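RhCC (Rhodococcus jostii RHA1, PDB 4U5P) is a magnesium-binding member of the tautomerase superfamily that probably acts as an unusual oxygenase needing no cofactor. Local coordinates at residues Pro1-Phe6 with Ile64-Ile69. Numbering follows the deposited sequence.
Sequences PYWEIF and IRLDHI
Trp3 and Leu66 form a non-hydrogen-bonded pair where residues 2-6 and 64-68 run antiparallel, their side chains side by side on one face. Leu66 CD2 sits over the centre of the six-membered ring of Trp3, a CH-pi contact of 3.9 Å to the centroid. With Trp3 CG anti to its own carbonyl carbon (chi1 -73°), the indole turns across the strand gap, and Ile64 CG2 touches Trp3 CE3 at 3.7 Å. This tight apolar layer packs against helix 14-32, whose Tyr28 OH hydrogen-bonds both Trp3 NE1 and His68 NE2. Were Trp3 an alanine, Leu66 CD2 and Ile64 CG2 would probably lose the ring they pack on, and Tyr28 one hydrogen-bond partner. Tyr2-Asp67 and Glu4-Arg65 are hydrogen-bonded pairs. On their face the two segments touch more loosely, though other subunits close over it: a water donates to Glu4 OE1 and accepts from Arg65 NH1. Arg65 NH1 makes a 2.9 Å salt bridge to Asp67 OD1 from above the carboxylate plane; Arg65 NE salt-bridges Asp67 OD2 of the third subunit, and Asp67 OD2 takes Arg65 NE and His104 NE2 of the second. The antiparallel pairing joins two beta-alpha-beta units into one four-stranded sheet, the tautomerase-superfamily fold, here trimeric with Pro1 N-terminal.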
ATOM      1  N   PRO B   1      -1.417  13.657   3.129  1.00 16.68           N
ATOM      2  CA  PRO B   1      -0.770  12.827   2.101  1.00 17.35           C
ATOM      3  C   PRO B   1       0.143  11.765   2.707  1.00 13.59           C
ATOM      4  O   PRO B   1       0.865  12.020   3.672  1.00 16.09           O
ATOM      5  CB  PRO B   1       0.020  13.846   1.285  1.00 13.35           C
ATOM      6  CG  PRO B   1      -0.718  15.125   1.464  1.00 20.23           C
ATOM      7  CD  PRO B   1      -1.274  15.095   2.843  1.00 16.37           C
ATOM      8  N   TYR B   2       0.100  10.575   2.123  1.00 10.97           N
ATOM      9  CA  TYR B   2       0.838   9.426   2.620  1.00 11.08           C
ATOM     10  C   TYR B   2       1.737   8.938   1.499  1.00 12.10           C
ATOM     11  O   TYR B   2       1.268   8.288   0.581  1.00 10.76           O
ATOM     12  CB  TYR B   2      -0.154   8.351   3.073  1.00  9.82           C
ATOM     13  CG  TYR B   2       0.412   6.992   3.396  1.00 13.01           C
ATOM     14  CD1 TYR B   2       0.955   6.714   4.645  1.00 15.52           C
ATOM     15  CD2 TYR B   2       0.371   5.967   2.450  1.00 14.08           C
ATOM     16  CE1 TYR B   2       1.453   5.453   4.939  1.00 21.69           C
ATOM     17  CE2 TYR B   2       0.871   4.716   2.728  1.00 16.38           C
ATOM     18  CZ  TYR B   2       1.411   4.460   3.973  1.00 22.09           C
ATOM     19  OH  TYR B   2       1.901   3.204   4.257  1.00 23.72           O
ATOM     20  N   TRP B   3       3.020   9.278   1.579  1.00 13.81           N
ATOM     21  CA  TRP B   3       3.992   8.960   0.530  1.00 10.72           C
ATOM     22  C   TRP B   3       4.899   7.795   0.929  1.00 12.48           C
ATOM     23  O   TRP B   3       5.466   7.788   2.018  1.00 13.46           O
ATOM     24  CB  TRP B   3       4.879  10.174   0.225  1.00 12.65           C
ATOM     25  CG  TRP B   3       4.245  11.319  -0.523  1.00 10.98           C
ATOM     26  CD1 TRP B   3       3.149  12.049  -0.153  1.00 13.89           C
ATOM     27  CD2 TRP B   3       4.699  11.885  -1.765  1.00 11.41           C
ATOM     28  NE1 TRP B   3       2.898  13.032  -1.085  1.00 11.03           N
ATOM     29  CE2 TRP B   3       3.825  12.943  -2.088  1.00 12.07           C
ATOM     30  CE3 TRP B   3       5.760  11.598  -2.630  1.00 14.19           C
ATOM     31  CZ2 TRP B   3       3.988  13.724  -3.225  1.00 12.35           C
ATOM     32  CZ3 TRP B   3       5.910  12.363  -3.773  1.00 14.02           C
ATOM     33  CH2 TRP B   3       5.027  13.413  -4.061  1.00 14.64           C
ATOM     34  N   GLU B   4       5.042   6.820   0.032  1.00 10.74           N
ATOM     35  CA  GLU B   4       6.044   5.767   0.162  1.00 12.43           C
ATOM     36  C   GLU B   4       7.058   5.931  -0.934  1.00 12.28           C
ATOM     37  O   GLU B   4       6.692   6.061  -2.106  1.00 13.44           O
ATOM     38  CB  GLU B   4       5.437   4.371   0.058  1.00 14.13           C
ATOM     39  CG  GLU B   4       4.503   3.965   1.165  1.00 18.16           C
ATOM     40  CD  GLU B   4       3.911   2.598   0.871  1.00 21.94           C
ATOM     41  OE1 GLU B   4       3.056   2.528  -0.031  1.00 27.76           O
ATOM     42  OE2 GLU B   4       4.328   1.600   1.500  1.00 26.58           O
ATOM     43  N   ILE B   5       8.327   5.927  -0.558  1.00  9.72           N
ATOM     44  CA  ILE B   5       9.397   6.039  -1.521  1.00 13.74           C
ATOM     45  C   ILE B   5      10.357   4.863  -1.363  1.00 15.89           C
ATOM     46  O   ILE B   5      11.113   4.771  -0.401  1.00 12.49           O
ATOM     47  CB  ILE B   5      10.129   7.373  -1.379  1.00 12.09           C
ATOM     48  CG1 ILE B   5       9.122   8.522  -1.528  1.00  9.71           C
ATOM     49  CG2 ILE B   5      11.237   7.476  -2.443  1.00 13.99           C
ATOM     50  CD1 ILE B   5       9.725   9.907  -1.443  1.00 13.75           C
ATOM     51  N   PHE B   6      10.298   3.950  -2.324  1.00 12.58           N
ATOM     52  CA  PHE B   6      11.170   2.788  -2.352  1.00 12.98           C
ATOM     53  C   PHE B   6      12.423   3.115  -3.146  1.00 14.14           C
ATOM     54  O   PHE B   6      12.319   3.439  -4.321  1.00 11.71           O
ATOM     55  CB  PHE B   6      10.440   1.600  -2.983  1.00 14.04           C
ATOM     56  CG  PHE B   6       9.192   1.192  -2.244  1.00 15.26           C
ATOM     57  CD1 PHE B   6       7.966   1.767  -2.542  1.00 14.94           C
ATOM     58  CD2 PHE B   6       9.245   0.219  -1.267  1.00 19.60           C
ATOM     59  CE1 PHE B   6       6.816   1.382  -1.861  1.00 18.29           C
ATOM     60  CE2 PHE B   6       8.097  -0.169  -0.588  1.00 30.38           C
ATOM     61  CZ  PHE B   6       6.886   0.411  -0.895  1.00 23.01           C
ATOM     62  N   ILE B  64       7.587   5.344  -6.390  1.00  9.87           N
ATOM     63  CA  ILE B  64       6.850   6.186  -5.448  1.00 12.31           C
ATOM     64  C   ILE B  64       5.367   5.875  -5.549  1.00 11.14           C
ATOM     65  O   ILE B  64       4.808   5.819  -6.634  1.00 10.92           O
ATOM     66  CB  ILE B  64       7.094   7.687  -5.717  1.00  9.68           C
ATOM     67  CG1 ILE B  64       8.596   7.990  -5.653  1.00 14.16           C
ATOM     68  CG2 ILE B  64       6.347   8.567  -4.691  1.00 11.78           C
ATOM     69  CD1 ILE B  64       8.971   9.325  -6.235  1.00 43.34           C
ATOM     70  N   ARG B  65       4.730   5.696  -4.400  1.00 12.46           N
ATOM     71  CA  ARG B  65       3.287   5.502  -4.338  1.00 11.11           C
ATOM     72  C   ARG B  65       2.736   6.381  -3.219  1.00 12.14           C
ATOM     73  O   ARG B  65       3.322   6.438  -2.130  1.00 14.41           O
ATOM     74  CB  ARG B  65       2.941   4.030  -4.082  1.00 10.78           C
ATOM     75  CG  ARG B  65       1.462   3.758  -4.030  1.00 15.10           C
ATOM     76  CD  ARG B  65       1.149   2.405  -3.450  1.00 22.11           C
ATOM     77  NE  ARG B  65      -0.282   2.143  -3.574  1.00 21.20           N
ATOM     78  CZ  ARG B  65      -1.214   2.693  -2.805  1.00 23.46           C
ATOM     79  NH1 ARG B  65      -0.895   3.542  -1.822  1.00 21.78           N
ATOM     80  NH2 ARG B  65      -2.483   2.394  -3.027  1.00 32.84           N
ATOM     81  N   LEU B  66       1.636   7.084  -3.478  1.00 11.96           N
ATOM     82  CA  LEU B  66       1.003   7.863  -2.411  1.00 12.95           C
ATOM     83  C   LEU B  66      -0.504   7.738  -2.361  1.00 10.36           C
ATOM     84  O   LEU B  66      -1.142   7.472  -3.373  1.00 11.20           O
ATOM     85  CB  LEU B  66       1.368   9.340  -2.525  1.00 15.86           C
ATOM     86  CG  LEU B  66       1.220  10.056  -3.855  1.00 18.70           C
ATOM     87  CD1 LEU B  66       0.840  11.516  -3.697  1.00 19.46           C
ATOM     88  CD2 LEU B  66       2.552   9.955  -4.581  1.00 20.78           C
ATOM     89  N   ASP B  67      -1.045   7.908  -1.146  1.00 10.03           N
ATOM     90  CA  ASP B  67      -2.475   8.089  -0.919  1.00 11.98           C
ATOM     91  C   ASP B  67      -2.769   9.546  -0.633  1.00 12.17           C
ATOM     92  O   ASP B  67      -2.054  10.196   0.134  1.00 14.32           O
ATOM     93  CB  ASP B  67      -2.989   7.252   0.262  1.00 12.26           C
ATOM     94  CG  ASP B  67      -3.038   5.762  -0.028  1.00 16.01           C
ATOM     95  OD1 ASP B  67      -3.121   5.367  -1.207  1.00 13.68           O
ATOM     96  OD2 ASP B  67      -3.024   4.976   0.944  1.00 14.93           O
ATOM     97  N   HIS B  68      -3.818  10.057  -1.262  1.00 11.17           N
ATOM     98  CA  HIS B  68      -4.407  11.337  -0.883  1.00  9.28           C
ATOM     99  C   HIS B  68      -5.679  11.069  -0.107  1.00 10.08           C
ATOM    100  O   HIS B  68      -6.590  10.419  -0.616  1.00 12.29           O
ATOM    101  CB  HIS B  68      -4.725  12.192  -2.098  1.00 15.23           C
ATOM    102  CG  HIS B  68      -3.562  12.980  -2.607  1.00 14.40           C
ATOM    103  ND1 HIS B  68      -3.676  13.864  -3.657  1.00 17.27           N
ATOM    104  CD2 HIS B  68      -2.271  13.037  -2.200  1.00 10.94           C
ATOM    105  CE1 HIS B  68      -2.498  14.419  -3.889  1.00 18.03           C
ATOM    106  NE2 HIS B  68      -1.631  13.937  -3.017  1.00 13.67           N
ATOM    107  N   ILE B  69      -5.732  11.590   1.111  1.00 11.06           N
ATOM    108  CA  ILE B  69      -6.822  11.316   2.035  1.00 17.30           C
ATOM    109  C   ILE B  69      -7.620  12.593   2.326  1.00 20.54           C
ATOM    110  O   ILE B  69      -8.850  12.590   2.289  1.00 24.70           O
ATOM    111  CB  ILE B  69      -6.293  10.735   3.374  1.00 12.96           C
ATOM    112  CG1 ILE B  69      -5.321   9.567   3.121  1.00 17.62           C
ATOM    113  CG2 ILE B  69      -7.464  10.290   4.257  1.00 17.32           C
ATOM    114  CD1 ILE B  69      -4.347   9.297   4.256  1.00 20.49           C
TER
HETATM  115  O   HOH W   1       1.591   4.453  -0.710  1.00 21.07           O